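Local atomic coordinates of sugar ABC transporter, periplasmic sugar-binding protein (Caulobacter crescentus, PDB entry 4IRX), a protein that binds myo-inositol in the periplasm and probably delivers it to an ABC transporter for nutrient uptake. Residues V70-S75 against V95-A100. Numbering follows the deposited sequence. Where two conformers were deposited one is given.
Sequences VAPTDS and VDRNIA. With INS (1,2,3,4,5,6-hexahydroxy-cyclohexane), chain C.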
loop_
_atom_site.group_PDB
_atom_site.type_symbol
_atom_site.label_atom_id
_atom_site.label_comp_id
_atom_site.label_asym_id
_atom_site.label_seq_id
_atom_site.Cartn_x
_atom_site.Cartn_y
_atom_site.Cartn_z
ATOM N N VAL A 70 8.287 -8.618 6.871
ATOM C CA VAL A 70 8.150 -8.818 5.430
ATOM C C VAL A 70 6.929 -8.102 4.849
ATOM O O VAL A 70 5.823 -8.151 5.396
ATOM C CB VAL A 70 8.133 -10.335 5.087
ATOM C CG1 VAL A 70 7.068 -11.073 5.880
ATOM C CG2 VAL A 70 7.963 -10.576 3.589
ATOM N N ALA A 71 7.160 -7.392 3.750
ATOM C CA ALA A 71 6.062 -6.903 2.910
ATOM C C ALA A 71 6.081 -7.817 1.690
ATOM O O ALA A 71 6.887 -7.605 0.771
ATOM C CB ALA A 71 6.274 -5.444 2.507
ATOM N N PRO A 72 5.234 -8.867 1.693
ATOM C CA PRO A 72 5.359 -9.895 0.643
ATOM C C PRO A 72 4.976 -9.364 -0.733
ATOM O O PRO A 72 4.000 -8.620 -0.826
ATOM C CB PRO A 72 4.353 -10.968 1.064
ATOM C CG PRO A 72 3.339 -10.220 1.935
ATOM C CD PRO A 72 4.160 -9.174 2.660
ATOM N N THR A 73 5.688 -9.778 -1.781
ATOM C CA THR A 73 5.321 -9.431 -3.157
ATOM C C THR A 73 3.925 -9.928 -3.507
ATOM O O THR A 73 3.193 -9.273 -4.251
ATOM C CB THR A 73 6.315 -10.027 -4.181
ATOM O OG1 THR A 73 6.288 -11.456 -4.065
ATOM C CG2 THR A 73 7.716 -9.507 -3.940
ATOM N N ASP A 74 3.573 -11.092 -2.978
ATOM C CA ASP A 74 2.276 -11.717 -3.167
ATOM C C ASP A 74 1.888 -12.391 -1.843
ATOM O O ASP A 74 2.643 -13.205 -1.298
ATOM C CB ASP A 74 2.368 -12.741 -4.310
ATOM C CG ASP A 74 1.037 -13.348 -4.656
ATOM O OD1 ASP A 74 0.524 -14.165 -3.868
ATOM O OD2 ASP A 74 0.499 -13.028 -5.743
ATOM N N SER A 75 0.725 -12.030 -1.323
ATOM C CA SER A 75 0.300 -12.432 0.011
ATOM C C SER A 75 0.142 -13.940 0.174
ATOM O O SER A 75 0.464 -14.490 1.235
ATOM C CB SER A 75 -0.984 -11.709 0.418
ATOM O OG SER A 75 -0.741 -10.317 0.656
ATOM N N VAL A 95 4.137 -6.526 7.124
ATOM C CA VAL A 95 3.844 -5.102 7.160
ATOM C C VAL A 95 3.249 -4.676 5.814
ATOM O O VAL A 95 3.641 -5.180 4.756
ATOM C CB VAL A 95 5.082 -4.250 7.534
ATOM C CG1 VAL A 95 6.109 -4.239 6.411
ATOM C CG2 VAL A 95 4.659 -2.789 7.871
ATOM N N ASP A 96 2.264 -3.775 5.894
ATOM C CA ASP A 96 1.557 -3.178 4.756
ATOM C C ASP A 96 0.554 -4.093 4.080
ATOM O O ASP A 96 -0.606 -3.718 3.853
ATOM C CB ASP A 96 2.496 -2.583 3.714
ATOM C CG ASP A 96 1.721 -1.962 2.575
ATOM O OD1 ASP A 96 1.120 -0.881 2.798
ATOM O OD2 ASP A 96 1.672 -2.566 1.495
ATOM N N ARG A 97 1.013 -5.285 3.719
ATOM C CA ARG A 97 0.120 -6.338 3.207
ATOM C C ARG A 97 0.438 -7.643 3.935
ATOM O O ARG A 97 1.552 -7.834 4.459
ATOM C CB ARG A 97 0.191 -6.515 1.676
ATOM C CG ARG A 97 1.480 -7.144 1.121
ATOM C CD ARG A 97 2.656 -6.195 1.150
ATOM N NE ARG A 97 2.433 -5.065 0.245
ATOM C CZ ARG A 97 2.578 -5.093 -1.083
ATOM N NH1 ARG A 97 3.006 -6.176 -1.716
ATOM N NH2 ARG A 97 2.285 -4.014 -1.799
ATOM N N ASN A 98 -0.555 -8.516 4.002
ATOM C CA ASN A 98 -0.430 -9.693 4.848
ATOM C C ASN A 98 0.131 -10.919 4.136
ATOM O O ASN A 98 0.410 -10.895 2.948
ATOM C CB ASN A 98 -1.752 -9.988 5.580
ATOM C CG ASN A 98 -2.871 -10.437 4.653
ATOM O OD1 ASN A 98 -2.646 -11.179 3.691
ATOM N ND2 ASN A 98 -4.100 -10.000 4.961
ATOM N N ILE A 99 0.379 -11.967 4.909
ATOM C CA ILE A 99 0.675 -13.282 4.363
ATOM C C ILE A 99 -0.472 -14.170 4.787
ATOM O O ILE A 99 -0.852 -14.179 5.964
ATOM C CB ILE A 99 1.995 -13.820 4.915
ATOM C CG1 ILE A 99 3.170 -13.016 4.344
ATOM C CG2 ILE A 99 2.131 -15.311 4.593
ATOM C CD1 ILE A 99 4.502 -13.386 4.906
ATOM N N ALA A 100 -1.032 -14.928 3.845
ATOM C CA ALA A 100 -2.253 -15.684 4.119
ATOM C C ALA A 100 -2.281 -17.044 3.433
ATOM O O ALA A 100 -1.626 -17.255 2.406
ATOM C CB ALA A 100 -3.490 -14.861 3.726
HETATM C C1 INS C . 0.792 0.213 -0.320
HETATM C C2 INS C . 0.819 1.533 -1.018
HETATM C C3 INS C . 1.697 1.414 -2.237
HETATM C C4 INS C . 1.148 0.385 -3.172
HETATM C C5 INS C . 1.150 -0.948 -2.523
HETATM C C6 INS C . 0.362 -0.917 -1.234
HETATM O O1 INS C . -0.046 0.278 0.807
HETATM O O2 INS C . -0.480 1.911 -1.358
HETATM O O3 INS C . 1.826 2.659 -2.880
HETATM O O4 INS C . 1.873 0.359 -4.360
HETATM O O5 INS C . 0.639 -1.891 -3.410
HETATM O O6 INS C . 0.326 -2.178 -0.618
HETATM O O HOH W 1 3.238 -6.620 -4.510
#
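Val95 N donates to Val70 O (2.9 Å) where the parallel neighbours 67-70 and 91-95 end. The two loops that follow run on together, and Ala100 N donates to Ser75 O (3.0 Å). Between these bonds Ser75 OG donates to Asn98 O (2.6 Å), tilted from the carbonyl plane. Val70 CG1 meets Ile99 CD1 (3.6 Å), and Pro72 CG packs on Ile99 CG1.

The Arg97 side chain runs alongside Pro72 in the opposite direction, with Arg97 CD against Pro72 CD (3.7 Å). Its chain bends at chi2 (-74°) and chi3 (-66°), which turns the guanidinium toward the inositol. Pro72 O, Asp96 OD2, INS O6 and a water meet the guanidinium edge. Arg97 NH1 donates to Pro72 O (2.8 Å) and to the water, which Thr73 O holds. Arg97 NE donates almost straight (177°) to the anti lone pair of Asp96 OD2. Arg97 NH2 donates to INS O6 (2.9 Å) and forms a salt bridge with Asp140.

Asp96 takes INS O1 on OD1 and INS O6 on OD2. Replacing Arg97 with an alanine would probably leave Pro72 O and INS O6 without this donor, and Asp96 OD2 without its salt bridge. The 95-100 loop thus supplies Asp96 and Arg97 to the inositol pocket, while the 70-75 loop holds the arginine through Pro72 O and, via the water, Thr73 O.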